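Local coordinates for protein PlaB phospholipase (Legionella pneumophila, PDB 6ZTI) that probably hydrolyses phospholipids as an alpha/beta-hydrolase virulence enzyme and binds NAD(H), which controls its activity through tetramerization, at residues B[165-170]-B[382-387]; B[172-177]-B[454-459]; B[344-349]-B[388-393]. All blocks are in the same frame, centred on the assembly; numbering follows the deposited sequence. Where two conformers were deposited one is given.

Contact 1 (B[165-170]-B[382-387]). With SND (thionicotinamide-adenine-dinucleotide), chain O.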
loop_
_atom_site.group_PDB
_atom_site.type_symbol
_atom_site.label_atom_id
_atom_site.label_comp_id
_atom_site.label_asym_id
_atom_site.label_seq_id
_atom_site.Cartn_x
_atom_site.Cartn_y
_atom_site.Cartn_z
ATOM N N TRP B 165 -4.824 11.311 -15.760
ATOM C CA TRP B 165 -5.811 11.557 -16.812
ATOM C C TRP B 165 -5.581 10.621 -17.991
ATOM O O TRP B 165 -6.520 10.005 -18.506
ATOM C CB TRP B 165 -5.755 13.027 -17.275
ATOM C CG TRP B 165 -6.983 13.501 -18.047
ATOM C CD1 TRP B 165 -7.992 14.305 -17.576
ATOM C CD2 TRP B 165 -7.335 13.190 -19.406
ATOM N NE1 TRP B 165 -8.937 14.506 -18.550
ATOM C CE2 TRP B 165 -8.558 13.837 -19.682
ATOM C CE3 TRP B 165 -6.734 12.440 -20.412
ATOM C CZ2 TRP B 165 -9.192 13.745 -20.915
ATOM C CZ3 TRP B 165 -7.372 12.343 -21.648
ATOM C CH2 TRP B 165 -8.585 12.994 -21.885
ATOM N N LEU B 166 -4.332 10.502 -18.431
ATOM C CA LEU B 166 -4.044 9.736 -19.630
ATOM C C LEU B 166 -4.208 8.231 -19.430
ATOM O O LEU B 166 -4.320 7.503 -20.418
ATOM C CB LEU B 166 -2.631 10.053 -20.101
ATOM C CG LEU B 166 -2.469 11.437 -20.725
ATOM C CD1 LEU B 166 -1.005 11.856 -20.724
ATOM C CD2 LEU B 166 -3.021 11.442 -22.164
ATOM N N GLU B 167 -4.221 7.755 -18.188
ATOM C CA GLU B 167 -4.292 6.324 -17.921
ATOM C C GLU B 167 -5.558 5.735 -18.526
ATOM O O GLU B 167 -6.652 6.274 -18.349
ATOM C CB GLU B 167 -4.249 6.063 -16.412
ATOM C CG GLU B 167 -4.037 4.580 -16.026
ATOM C CD GLU B 167 -3.971 4.335 -14.511
ATOM O OE1 GLU B 167 -4.122 5.293 -13.720
ATOM O OE2 GLU B 167 -3.774 3.173 -14.101
ATOM N N LEU B 168 -5.401 4.631 -19.258
ATOM C CA LEU B 168 -6.560 3.914 -19.765
ATOM C C LEU B 168 -7.544 3.671 -18.629
ATOM O O LEU B 168 -7.151 3.340 -17.510
ATOM C CB LEU B 168 -6.124 2.597 -20.400
ATOM C CG LEU B 168 -5.247 2.720 -21.653
ATOM C CD1 LEU B 168 -4.797 1.339 -22.073
ATOM C CD2 LEU B 168 -5.964 3.377 -22.798
ATOM N N GLY B 169 -8.826 3.880 -18.913
ATOM C CA GLY B 169 -9.854 3.718 -17.905
ATOM C C GLY B 169 -9.952 4.836 -16.892
ATOM O O GLY B 169 -10.682 4.692 -15.907
ATOM N N SER B 170 -9.250 5.943 -17.105
ATOM C CA SER B 170 -9.263 7.048 -16.157
ATOM C C SER B 170 -10.678 7.564 -15.924
ATOM O O SER B 170 -11.448 7.759 -16.864
ATOM C CB SER B 170 -8.384 8.179 -16.688
ATOM O OG SER B 170 -8.628 9.381 -16.004
ATOM N N GLN B 382 -5.694 -3.866 -19.723
ATOM C CA GLN B 382 -5.133 -3.036 -18.670
ATOM C C GLN B 382 -6.256 -2.727 -17.700
ATOM O O GLN B 382 -7.397 -2.524 -18.114
ATOM C CB GLN B 382 -4.528 -1.731 -19.230
ATOM C CG GLN B 382 -3.234 -1.281 -18.552
ATOM C CD GLN B 382 -2.657 0.042 -19.089
ATOM O OE1 GLN B 382 -3.238 1.115 -18.905
ATOM N NE2 GLN B 382 -1.484 -0.038 -19.720
ATOM N N ARG B 383 -5.940 -2.716 -16.413
ATOM C CA ARG B 383 -6.896 -2.311 -15.399
ATOM C C ARG B 383 -6.364 -1.069 -14.711
ATOM O O ARG B 383 -5.193 -1.024 -14.315
ATOM C CB ARG B 383 -7.167 -3.406 -14.357
ATOM C CG ARG B 383 -8.419 -3.105 -13.532
ATOM C CD ARG B 383 -8.756 -4.222 -12.550
ATOM N NE ARG B 383 -7.778 -4.323 -11.473
ATOM C CZ ARG B 383 -7.866 -5.180 -10.462
ATOM N NH1 ARG B 383 -8.895 -6.014 -10.389
ATOM N NH2 ARG B 383 -6.931 -5.194 -9.516
ATOM N N ASN B 384 -7.223 -0.064 -14.595
ATOM C CA ASN B 384 -6.816 1.215 -14.038
ATOM C C ASN B 384 -6.401 1.044 -12.580
ATOM O O ASN B 384 -7.064 0.355 -11.796
ATOM C CB ASN B 384 -7.955 2.225 -14.163
ATOM C CG ASN B 384 -7.525 3.643 -13.797
ATOM O OD1 ASN B 384 -7.536 4.027 -12.632
ATOM N ND2 ASN B 384 -7.128 4.415 -14.795
ATOM N N LEU B 385 -5.286 1.673 -12.222
ATOM C CA LEU B 385 -4.747 1.528 -10.876
ATOM C C LEU B 385 -5.483 2.371 -9.848
ATOM O O LEU B 385 -5.430 2.051 -8.656
ATOM C CB LEU B 385 -3.261 1.898 -10.866
ATOM C CG LEU B 385 -2.359 1.084 -11.799
ATOM C CD1 LEU B 385 -0.895 1.520 -11.636
ATOM C CD2 LEU B 385 -2.499 -0.400 -11.542
ATOM N N ASN B 386 -6.156 3.439 -10.270
ATOM C CA ASN B 386 -6.920 4.263 -9.341
ATOM C C ASN B 386 -8.353 3.774 -9.164
ATOM O O ASN B 386 -8.940 3.978 -8.097
ATOM C CB ASN B 386 -6.910 5.716 -9.821
ATOM C CG ASN B 386 -5.531 6.357 -9.716
ATOM O OD1 ASN B 386 -4.878 6.278 -8.676
ATOM N ND2 ASN B 386 -5.089 6.997 -10.794
ATOM N N ASN B 387 -8.927 3.121 -10.174
ATOM C CA ASN B 387 -10.297 2.613 -10.117
ATOM C C ASN B 387 -10.291 1.213 -10.718
ATOM O O ASN B 387 -10.230 1.067 -11.941
ATOM C CB ASN B 387 -11.255 3.535 -10.876
ATOM C CG ASN B 387 -12.697 3.106 -10.758
ATOM O OD1 ASN B 387 -12.996 1.977 -10.354
ATOM N ND2 ASN B 387 -13.605 4.004 -11.120
HETATM P PA SND O . -2.972 -8.332 -15.954
HETATM O O1A SND O . -2.095 -7.171 -16.224
HETATM O O2A SND O . -3.319 -9.182 -17.166
HETATM O O5B SND O . -4.380 -7.911 -15.265
HETATM C C5B SND O . -4.363 -6.855 -14.284
HETATM C C4B SND O . -5.602 -6.932 -13.428
HETATM O O4B SND O . -6.779 -6.849 -14.264
HETATM C C3B SND O . -5.757 -8.213 -12.608
HETATM O O3B SND O . -6.306 -7.922 -11.328
HETATM C C2B SND O . -6.711 -9.038 -13.465
HETATM O O2B SND O . -7.458 -9.989 -12.721
HETATM C C1B SND O . -7.630 -7.940 -13.982
HETATM N N9A SND O . -8.336 -8.301 -15.202
HETATM C C8A SND O . -7.794 -8.444 -16.451
HETATM N N7A SND O . -8.627 -8.924 -17.344
HETATM C C5A SND O . -9.801 -9.103 -16.631
HETATM C C6A SND O . -11.050 -9.643 -16.987
HETATM N N6A SND O . -11.358 -10.035 -18.229
HETATM N N1A SND O . -11.985 -9.746 -16.022
HETATM C C2A SND O . -11.699 -9.298 -14.797
HETATM N N3A SND O . -10.566 -8.754 -14.347
HETATM C C4A SND O . -9.644 -8.706 -15.314
HETATM O O3 SND O . -2.298 -9.294 -14.887
HETATM P PN SND O . -2.711 -10.574 -14.021
HETATM O O1N SND O . -3.789 -11.308 -14.721
HETATM O O2N SND O . -2.939 -10.121 -12.632
HETATM O O5D SND O . -1.320 -11.366 -14.148
HETATM C C5D SND O . -0.252 -11.145 -13.198
HETATM C C4D SND O . 1.108 -11.248 -13.867
HETATM O O4D SND O . 1.192 -12.470 -14.640
HETATM C C3D SND O . 1.466 -10.133 -14.852
HETATM O O3D SND O . 2.886 -9.951 -14.882
HETATM C C2D SND O . 0.953 -10.707 -16.172
HETATM O O2D SND O . 1.583 -10.122 -17.303
HETATM C C1D SND O . 1.368 -12.163 -16.001
HETATM N N1N SND O . 0.453 -13.064 -16.820
HETATM C C2N SND O . -0.717 -13.427 -16.266
HETATM C C3N SND O . -1.560 -14.291 -16.932
HETATM C C7N SND O . -2.803 -14.781 -16.279
HETATM S S7N SND O . -3.173 -16.401 -16.256
HETATM N N7N SND O . -3.552 -13.883 -15.671
HETATM C C4N SND O . -1.174 -14.766 -18.181
HETATM C C5N SND O . 0.026 -14.365 -18.736
HETATM C C6N SND O . 0.835 -13.501 -18.038
HETATM O O HOH W 1 -6.390 7.152 -13.700
HETATM O O HOH W 2 -2.452 3.601 -19.196
HETATM O O HOH W 3 -5.515 1.163 -17.098
#
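The carboxylate of Glu167 lies stacked against the side-chain amide of Asn384, the two planes 29° apart, with Glu167 CD 3.2 Å from Asn384 ND2. The groups stack rather than bond: Glu167 OE1 and Asn384 ND2 are close, but the angle is too poor for a hydrogen bond. One N-H of Asn384 ND2 points almost straight at Leu168 O, 2.9 Å away and exactly in the amide plane, the donor standing 37° out of the Leu168 carbonyl plane. A water bridges the same groups, donating to Glu167 OE1 and accepting from ND2 of both Asn384 and Asn386. The second carboxylate oxygen, Glu167 OE2, is met from above the carboxylate plane by Leu385 N at 2.8 Å; Gln140 NE2 bonds to the same oxygen. With CG anti to the backbone N (chi1 -168°) and the chain extended beyond it, Glu167 reaches right across to the turn after strand 378-383. That turn is an Asx motif: Asn384 OD1 accepts from Asn386 N (2.8 Å) and from Asn387 N (3.0 Å), the latter on a lone pair, so both ends of the amide are held and its rotation is fixed. Opposite it, Glu167 to Ser170 form a type II beta turn joining helix 160-166 to helix 171-180, with Gly169 at positive phi packed closely against Asn384. Farther along, the Leu168 side chain crosses that of Gln382 at about a right angle, with Leu168 CD1 3.5 Å from Gln382 OE1, and two waters link Gln382 OE1 to Leu168 N and Leu168 O. Gln382 NE2 is bound to Ala137 O and Tyr211 OH. The Arg383 guanidinium lies in the dinucleotide pocket, where SND O3B sits over one face, offset toward the rim, 3.3 Å from Arg383 CZ.

Contact 2 (B[172-177]-B[454-459])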
loop_
_atom_site.group_PDB
_atom_site.type_symbol
_atom_site.label_atom_id
_atom_site.label_comp_id
_atom_site.label_asym_id
_atom_site.label_seq_id
_atom_site.Cartn_x
_atom_site.Cartn_y
_atom_site.Cartn_z
ATOM N N MET B 172 -11.274 10.551 -15.138
ATOM C CA MET B 172 -11.345 11.916 -15.649
ATOM C C MET B 172 -11.637 11.931 -17.148
ATOM O O MET B 172 -12.505 12.685 -17.611
ATOM C CB MET B 172 -10.060 12.667 -15.330
ATOM C CG MET B 172 -9.993 13.097 -13.891
ATOM S SD MET B 172 -8.461 13.934 -13.478
ATOM C CE MET B 172 -7.317 12.561 -13.556
ATOM N N SER B 173 -10.937 11.103 -17.929
ATOM C CA SER B 173 -11.217 11.078 -19.359
ATOM C C SER B 173 -12.610 10.512 -19.643
ATOM O O SER B 173 -13.296 10.973 -20.567
ATOM C CB SER B 173 -10.141 10.288 -20.100
ATOM O OG SER B 173 -10.213 8.920 -19.782
ATOM N N TRP B 174 -13.062 9.529 -18.854
ATOM C CA TRP B 174 -14.434 9.042 -19.006
ATOM C C TRP B 174 -15.431 10.182 -18.867
ATOM O O TRP B 174 -16.354 10.322 -19.678
ATOM C CB TRP B 174 -14.731 7.964 -17.963
ATOM C CG TRP B 174 -16.109 7.321 -18.102
ATOM C CD1 TRP B 174 -17.310 7.852 -17.728
ATOM C CD2 TRP B 174 -16.402 6.030 -18.648
ATOM N NE1 TRP B 174 -18.329 6.978 -18.013
ATOM C CE2 TRP B 174 -17.798 5.853 -18.580
ATOM C CE3 TRP B 174 -15.618 5.007 -19.187
ATOM C CZ2 TRP B 174 -18.425 4.699 -19.027
ATOM C CZ3 TRP B 174 -16.241 3.874 -19.642
ATOM C CH2 TRP B 174 -17.634 3.720 -19.546
ATOM N N GLN B 175 -15.268 10.997 -17.820
ATOM C CA GLN B 175 -16.160 12.128 -17.587
ATOM C C GLN B 175 -16.146 13.090 -18.765
ATOM O O GLN B 175 -17.203 13.525 -19.242
ATOM C CB GLN B 175 -15.752 12.848 -16.298
ATOM C CG GLN B 175 -16.513 14.147 -16.007
ATOM C CD GLN B 175 -16.105 14.770 -14.690
ATOM O OE1 GLN B 175 -15.059 15.419 -14.590
ATOM N NE2 GLN B 175 -16.929 14.577 -13.668
ATOM N N LEU B 176 -14.958 13.455 -19.247
ATOM C CA LEU B 176 -14.904 14.387 -20.367
ATOM C C LEU B 176 -15.547 13.784 -21.613
ATOM O O LEU B 176 -16.349 14.436 -22.290
ATOM C CB LEU B 176 -13.456 14.794 -20.640
ATOM C CG LEU B 176 -13.267 15.812 -21.767
ATOM C CD1 LEU B 176 -13.976 17.136 -21.472
ATOM C CD2 LEU B 176 -11.786 16.050 -22.029
ATOM N N ASN B 177 -15.245 12.522 -21.908
ATOM C CA ASN B 177 -15.741 11.941 -23.142
ATOM C C ASN B 177 -17.221 11.614 -23.059
ATOM O O ASN B 177 -17.915 11.643 -24.082
ATOM C CB ASN B 177 -14.914 10.713 -23.469
ATOM C CG ASN B 177 -13.518 11.078 -23.869
ATOM O OD1 ASN B 177 -13.223 12.250 -24.158
ATOM N ND2 ASN B 177 -12.641 10.101 -23.880
ATOM N N MET B 454 -17.235 2.713 -25.076
ATOM C CA MET B 454 -17.360 2.746 -23.624
ATOM C C MET B 454 -18.560 1.902 -23.212
ATOM O O MET B 454 -19.656 2.074 -23.740
ATOM C CB MET B 454 -17.514 4.182 -23.137
ATOM C CG MET B 454 -16.343 5.089 -23.580
ATOM S SD MET B 454 -16.766 6.834 -23.548
ATOM C CE MET B 454 -17.002 7.088 -21.808
ATOM N N VAL B 455 -18.342 0.970 -22.297
ATOM C CA VAL B 455 -19.361 0.009 -21.896
ATOM C C VAL B 455 -19.559 0.170 -20.399
ATOM O O VAL B 455 -18.699 -0.219 -19.604
ATOM C CB VAL B 455 -18.972 -1.431 -22.252
ATOM C CG1 VAL B 455 -20.105 -2.408 -21.886
ATOM C CG2 VAL B 455 -18.633 -1.554 -23.744
ATOM N N GLU B 456 -20.686 0.741 -20.010
ATOM C CA GLU B 456 -21.022 0.882 -18.601
ATOM C C GLU B 456 -21.989 -0.233 -18.229
ATOM O O GLU B 456 -23.101 -0.291 -18.756
ATOM C CB GLU B 456 -21.638 2.249 -18.310
ATOM C CG GLU B 456 -21.999 2.442 -16.852
ATOM C CD GLU B 456 -22.600 3.805 -16.575
ATOM O OE1 GLU B 456 -21.833 4.780 -16.451
ATOM O OE2 GLU B 456 -23.842 3.899 -16.493
ATOM N N ILE B 457 -21.575 -1.111 -17.324
ATOM C CA ILE B 457 -22.421 -2.213 -16.876
ATOM C C ILE B 457 -22.824 -1.940 -15.430
ATOM O O ILE B 457 -21.963 -1.833 -14.547
ATOM C CB ILE B 457 -21.713 -3.568 -17.021
ATOM C CG1 ILE B 457 -21.352 -3.834 -18.491
ATOM C CG2 ILE B 457 -22.609 -4.675 -16.471
ATOM C CD1 ILE B 457 -20.265 -4.795 -18.674
ATOM N N MET B 458 -24.127 -1.801 -15.192
ATOM C CA MET B 458 -24.669 -1.574 -13.855
ATOM C C MET B 458 -25.413 -2.825 -13.393
ATOM O O MET B 458 -26.456 -3.179 -13.957
ATOM C CB MET B 458 -25.605 -0.368 -13.837
ATOM C CG MET B 458 -26.106 -0.025 -12.427
ATOM S SD MET B 458 -27.538 1.056 -12.383
ATOM C CE MET B 458 -26.765 2.652 -12.602
ATOM N N LEU B 459 -24.897 -3.469 -12.346
ATOM C CA LEU B 459 -25.527 -4.635 -11.737
ATOM C C LEU B 459 -26.423 -4.227 -10.576
ATOM O O LEU B 459 -26.219 -3.187 -9.946
ATOM C CB LEU B 459 -24.464 -5.614 -11.231
ATOM C CG LEU B 459 -23.425 -6.124 -12.231
ATOM C CD1 LEU B 459 -22.585 -7.195 -11.606
ATOM C CD2 LEU B 459 -24.102 -6.658 -13.473
HETATM O O HOH W 4 -21.378 6.814 -17.783
#
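Trp174, one turn into helix 171-180, meets the strand first and carries most of the contact. Its CG stands anti to the backbone N (chi1 -176°), and the indole reaches over the start of segment 454-459. Met454 comes from the opposite direction and lays its methyl on one face: CE is 3.5 Å from the centroid of the six-membered ring and 16° off the normal, a CH-pi contact. Its sulfur stands farther above the same ring, SD to centroid 4.9 Å. A bend at chi3 folds the methyl back onto the indole, while Met454 CB lies 3.6 Å from Trp174 CH2. At the ring edge, near its plane, is Glu456 CB, 4.1 Å from Trp174 CZ2. A water in the indole plane accepts from Trp174 NE1 and donates to Glu456 OE1, an oxygen that also forms a salt bridge with Arg346. One turn later Asn177 CB approaches Met454 SD at 4.3 Å; the Asn177 amide is held by Arg107 and Asn133 O. Segments 172-177 and 454-459 run at 103° to each other, their axes 11.5 Å apart at closest approach. This is helix-on-sheet packing built round a Met-aromatic contact, joining helix 171-180 to the mixed sheet.

Contact 3 (B[344-349]-B[388-393]). With SND (thionicotinamide-adenine-dinucleotide), chain O.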
loop_
_atom_site.group_PDB
_atom_site.type_symbol
_atom_site.label_atom_id
_atom_site.label_comp_id
_atom_site.label_asym_id
_atom_site.label_seq_id
_atom_site.Cartn_x
_atom_site.Cartn_y
_atom_site.Cartn_z
ATOM N N ILE B 344 -13.583 0.107 -23.219
ATOM C CA ILE B 344 -13.369 0.563 -21.850
ATOM C C ILE B 344 -14.598 0.130 -21.060
ATOM O O ILE B 344 -15.704 0.623 -21.310
ATOM C CB ILE B 344 -13.157 2.084 -21.766
ATOM C CG1 ILE B 344 -11.978 2.513 -22.635
ATOM C CG2 ILE B 344 -12.882 2.521 -20.292
ATOM C CD1 ILE B 344 -11.905 4.022 -22.871
ATOM N N PHE B 345 -14.418 -0.792 -20.119
ATOM C CA PHE B 345 -15.514 -1.261 -19.281
ATOM C C PHE B 345 -15.543 -0.475 -17.983
ATOM O O PHE B 345 -14.504 -0.239 -17.353
ATOM C CB PHE B 345 -15.407 -2.752 -18.937
ATOM C CG PHE B 345 -15.500 -3.679 -20.119
ATOM C CD1 PHE B 345 -16.716 -4.151 -20.557
ATOM C CD2 PHE B 345 -14.354 -4.127 -20.745
ATOM C CE1 PHE B 345 -16.784 -5.014 -21.622
ATOM C CE2 PHE B 345 -14.417 -4.980 -21.813
ATOM C CZ PHE B 345 -15.627 -5.429 -22.249
ATOM N N ARG B 346 -16.747 -0.078 -17.593
ATOM C CA ARG B 346 -17.021 0.552 -16.314
ATOM C C ARG B 346 -18.056 -0.298 -15.605
ATOM O O ARG B 346 -19.188 -0.422 -16.084
ATOM C CB ARG B 346 -17.532 1.970 -16.506
ATOM C CG ARG B 346 -17.695 2.709 -15.212
ATOM C CD ARG B 346 -18.490 3.971 -15.404
ATOM N NE ARG B 346 -18.431 4.814 -14.219
ATOM C CZ ARG B 346 -19.317 5.757 -13.940
ATOM N NH1 ARG B 346 -20.336 5.979 -14.766
ATOM N NH2 ARG B 346 -19.175 6.484 -12.843
ATOM N N LEU B 347 -17.667 -0.878 -14.479
ATOM C CA LEU B 347 -18.511 -1.783 -13.709
ATOM C C LEU B 347 -18.989 -1.102 -12.437
ATOM O O LEU B 347 -18.183 -0.791 -11.551
ATOM C CB LEU B 347 -17.738 -3.053 -13.362
ATOM C CG LEU B 347 -18.330 -4.424 -13.670
ATOM C CD1 LEU B 347 -19.852 -4.428 -13.579
ATOM C CD2 LEU B 347 -17.847 -4.892 -15.036
ATOM N N ILE B 348 -20.303 -0.926 -12.317
ATOM C CA ILE B 348 -20.916 -0.267 -11.177
ATOM C C ILE B 348 -22.128 -1.076 -10.733
ATOM O O ILE B 348 -22.501 -2.077 -11.357
ATOM C CB ILE B 348 -21.327 1.184 -11.500
ATOM C CG1 ILE B 348 -22.207 1.209 -12.748
ATOM C CG2 ILE B 348 -20.084 2.052 -11.727
ATOM C CD1 ILE B 348 -22.837 2.566 -13.028
ATOM N N ASP B 349 -22.734 -0.644 -9.628
ATOM C CA ASP B 349 -24.002 -1.191 -9.169
ATOM C C ASP B 349 -24.973 -0.050 -8.960
ATOM O O ASP B 349 -24.626 1.126 -9.105
ATOM C CB ASP B 349 -23.850 -2.052 -7.910
ATOM C CG ASP B 349 -23.607 -1.250 -6.627
ATOM O OD1 ASP B 349 -23.849 -0.019 -6.557
ATOM O OD2 ASP B 349 -23.164 -1.901 -5.653
ATOM N N ARG B 388 -10.399 0.180 -9.877
ATOM C CA ARG B 388 -10.327 -1.190 -10.372
ATOM C C ARG B 388 -11.592 -1.636 -11.088
ATOM O O ARG B 388 -11.601 -2.724 -11.677
ATOM C CB ARG B 388 -10.021 -2.136 -9.220
ATOM C CG ARG B 388 -8.642 -1.909 -8.629
ATOM C CD ARG B 388 -8.453 -2.708 -7.357
ATOM N NE ARG B 388 -8.839 -1.941 -6.174
ATOM C CZ ARG B 388 -8.937 -2.451 -4.953
ATOM N NH1 ARG B 388 -8.693 -3.737 -4.743
ATOM N NH2 ARG B 388 -9.288 -1.672 -3.941
ATOM N N GLY B 389 -12.648 -0.840 -11.055
ATOM C CA GLY B 389 -13.796 -1.102 -11.890
ATOM C C GLY B 389 -13.628 -0.625 -13.313
ATOM O O GLY B 389 -14.602 -0.580 -14.064
ATOM N N LYS B 390 -12.426 -0.210 -13.699
ATOM C CA LYS B 390 -12.169 0.283 -15.044
ATOM C C LYS B 390 -11.169 -0.644 -15.717
ATOM O O LYS B 390 -10.027 -0.773 -15.263
ATOM C CB LYS B 390 -11.666 1.724 -15.018
ATOM C CG LYS B 390 -12.617 2.679 -14.311
ATOM C CD LYS B 390 -14.010 2.747 -14.925
ATOM C CE LYS B 390 -14.000 3.359 -16.293
ATOM N NZ LYS B 390 -13.605 4.795 -16.276
ATOM N N LEU B 391 -11.601 -1.278 -16.799
ATOM C CA LEU B 391 -10.843 -2.337 -17.450
ATOM C C LEU B 391 -10.880 -2.086 -18.947
ATOM O O LEU B 391 -11.962 -1.948 -19.519
ATOM C CB LEU B 391 -11.433 -3.713 -17.099
ATOM C CG LEU B 391 -10.848 -4.938 -17.798
ATOM C CD1 LEU B 391 -9.441 -5.201 -17.292
ATOM C CD2 LEU B 391 -11.726 -6.149 -17.583
ATOM N N THR B 392 -9.711 -2.014 -19.581
ATOM C CA THR B 392 -9.626 -1.699 -21.002
ATOM C C THR B 392 -9.083 -2.903 -21.763
ATOM O O THR B 392 -7.980 -3.380 -21.474
ATOM C CB THR B 392 -8.755 -0.455 -21.226
ATOM O OG1 THR B 392 -9.361 0.684 -20.587
ATOM C CG2 THR B 392 -8.623 -0.162 -22.684
ATOM N N TYR B 393 -9.847 -3.381 -22.736
ATOM C CA TYR B 393 -9.401 -4.418 -23.657
ATOM C C TYR B 393 -9.118 -3.798 -25.013
ATOM O O TYR B 393 -9.840 -2.907 -25.461
ATOM C CB TYR B 393 -10.458 -5.520 -23.834
ATOM C CG TYR B 393 -10.237 -6.762 -22.980
ATOM C CD1 TYR B 393 -10.302 -6.699 -21.606
ATOM C CD2 TYR B 393 -9.991 -7.989 -23.564
ATOM C CE1 TYR B 393 -10.105 -7.818 -20.828
ATOM C CE2 TYR B 393 -9.795 -9.128 -22.790
ATOM C CZ TYR B 393 -9.864 -9.038 -21.428
ATOM O OH TYR B 393 -9.669 -10.165 -20.655
HETATM P PA SND O . -2.972 -8.332 -15.954
HETATM O O1A SND O . -2.095 -7.171 -16.224
HETATM O O2A SND O . -3.319 -9.182 -17.166
HETATM O O5B SND O . -4.380 -7.911 -15.265
HETATM C C5B SND O . -4.363 -6.855 -14.284
HETATM C C4B SND O . -5.602 -6.932 -13.428
HETATM O O4B SND O . -6.779 -6.849 -14.264
HETATM C C3B SND O . -5.757 -8.213 -12.608
HETATM O O3B SND O . -6.306 -7.922 -11.328
HETATM C C2B SND O . -6.711 -9.038 -13.465
HETATM O O2B SND O . -7.458 -9.989 -12.721
HETATM C C1B SND O . -7.630 -7.940 -13.982
HETATM N N9A SND O . -8.336 -8.301 -15.202
HETATM C C8A SND O . -7.794 -8.444 -16.451
HETATM N N7A SND O . -8.627 -8.924 -17.344
HETATM C C5A SND O . -9.801 -9.103 -16.631
HETATM C C6A SND O . -11.050 -9.643 -16.987
HETATM N N6A SND O . -11.358 -10.035 -18.229
HETATM N N1A SND O . -11.985 -9.746 -16.022
HETATM C C2A SND O . -11.699 -9.298 -14.797
HETATM N N3A SND O . -10.566 -8.754 -14.347
HETATM C C4A SND O . -9.644 -8.706 -15.314
HETATM O O3 SND O . -2.298 -9.294 -14.887
HETATM P PN SND O . -2.711 -10.574 -14.021
HETATM O O1N SND O . -3.789 -11.308 -14.721
HETATM O O2N SND O . -2.939 -10.121 -12.632
HETATM O O5D SND O . -1.320 -11.366 -14.148
HETATM C C5D SND O . -0.252 -11.145 -13.198
HETATM C C4D SND O . 1.108 -11.248 -13.867
HETATM O O4D SND O . 1.192 -12.470 -14.640
HETATM C C3D SND O . 1.466 -10.133 -14.852
HETATM O O3D SND O . 2.886 -9.951 -14.882
HETATM C C2D SND O . 0.953 -10.707 -16.172
HETATM O O2D SND O . 1.583 -10.122 -17.303
HETATM C C1D SND O . 1.368 -12.163 -16.001
HETATM N N1N SND O . 0.453 -13.064 -16.820
HETATM C C2N SND O . -0.717 -13.427 -16.266
HETATM C C3N SND O . -1.560 -14.291 -16.932
HETATM C C7N SND O . -2.803 -14.781 -16.279
HETATM S S7N SND O . -3.173 -16.401 -16.256
HETATM N N7N SND O . -3.552 -13.883 -15.671
HETATM C C4N SND O . -1.174 -14.766 -18.181
HETATM C C5N SND O . 0.026 -14.365 -18.736
HETATM C C6N SND O . 0.835 -13.501 -18.038
#
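Arg346 holds CG anti to its main-chain nitrogen (chi1 -174°) and runs extended to NE, whereas Lys390 bends at chi2, chi3 and chi4 and folds back alongside it. The two therefore lie side by side pointing the same way, Arg346 CG 3.7 Å from Lys390 CD, with the charged ends apart. Each end has its own partner, Glu456 for Arg346 and Gly169 O for Lys390 NZ. On the same face Ile344 and Thr392 also run side by side, Ile344 CG1 to Thr392 OG1 3.8 Å. Phe345 and Leu391 occupy the other face as a hydrogen-bonded pair, Phe345 N to Leu391 O 2.8 Å and Leu391 N to Phe345 O 3.1 Å. Leu347 N adds a bond to Gly389 O, 3.1 Å long, where segment 388-393 enters its strand. The Phe345 ring brings an edge near Leu391 O and meets Phe415 edge-to-face.

Leu391 places its methyls against the adenine of SND, CD2 3.6 Å from C6A. Tyr393 OH accepts from the adenine amino group, SND N6A, at 3.0 Å, and is also hydrogen-bonded to N3A of a second dinucleotide. The two strand segments run at 156°, an antiparallel pair within the mixed sheet, and the Leu391 and Tyr393 side chains form part of a dinucleotide pocket to which Arg145 and Asn209 of the second subunit also contribute.

From the N terminus, the chain runs through the first four strands of the parallel sheet; the turn after helix 160-166 then opens contact 1 and helix 171-180 opens contact 2. The last two parallel strands and strands 231-238 and 245-252 of the mixed sheet follow before strand 340-349 opens contact 3. The turn after strand 378-383 closes contact 1 some 212 residues on; strand 390-396 closes contact 3 after 39, and strand 452-463 closes contact 2 after 277. Contact 1 thus crosses both others, while contact 3 lies wholly within the span of contact 2. Trp165 packs on helix 171-180, and helix and preceding turn are tied to the mixed sheet lining the dinucleotide pocket.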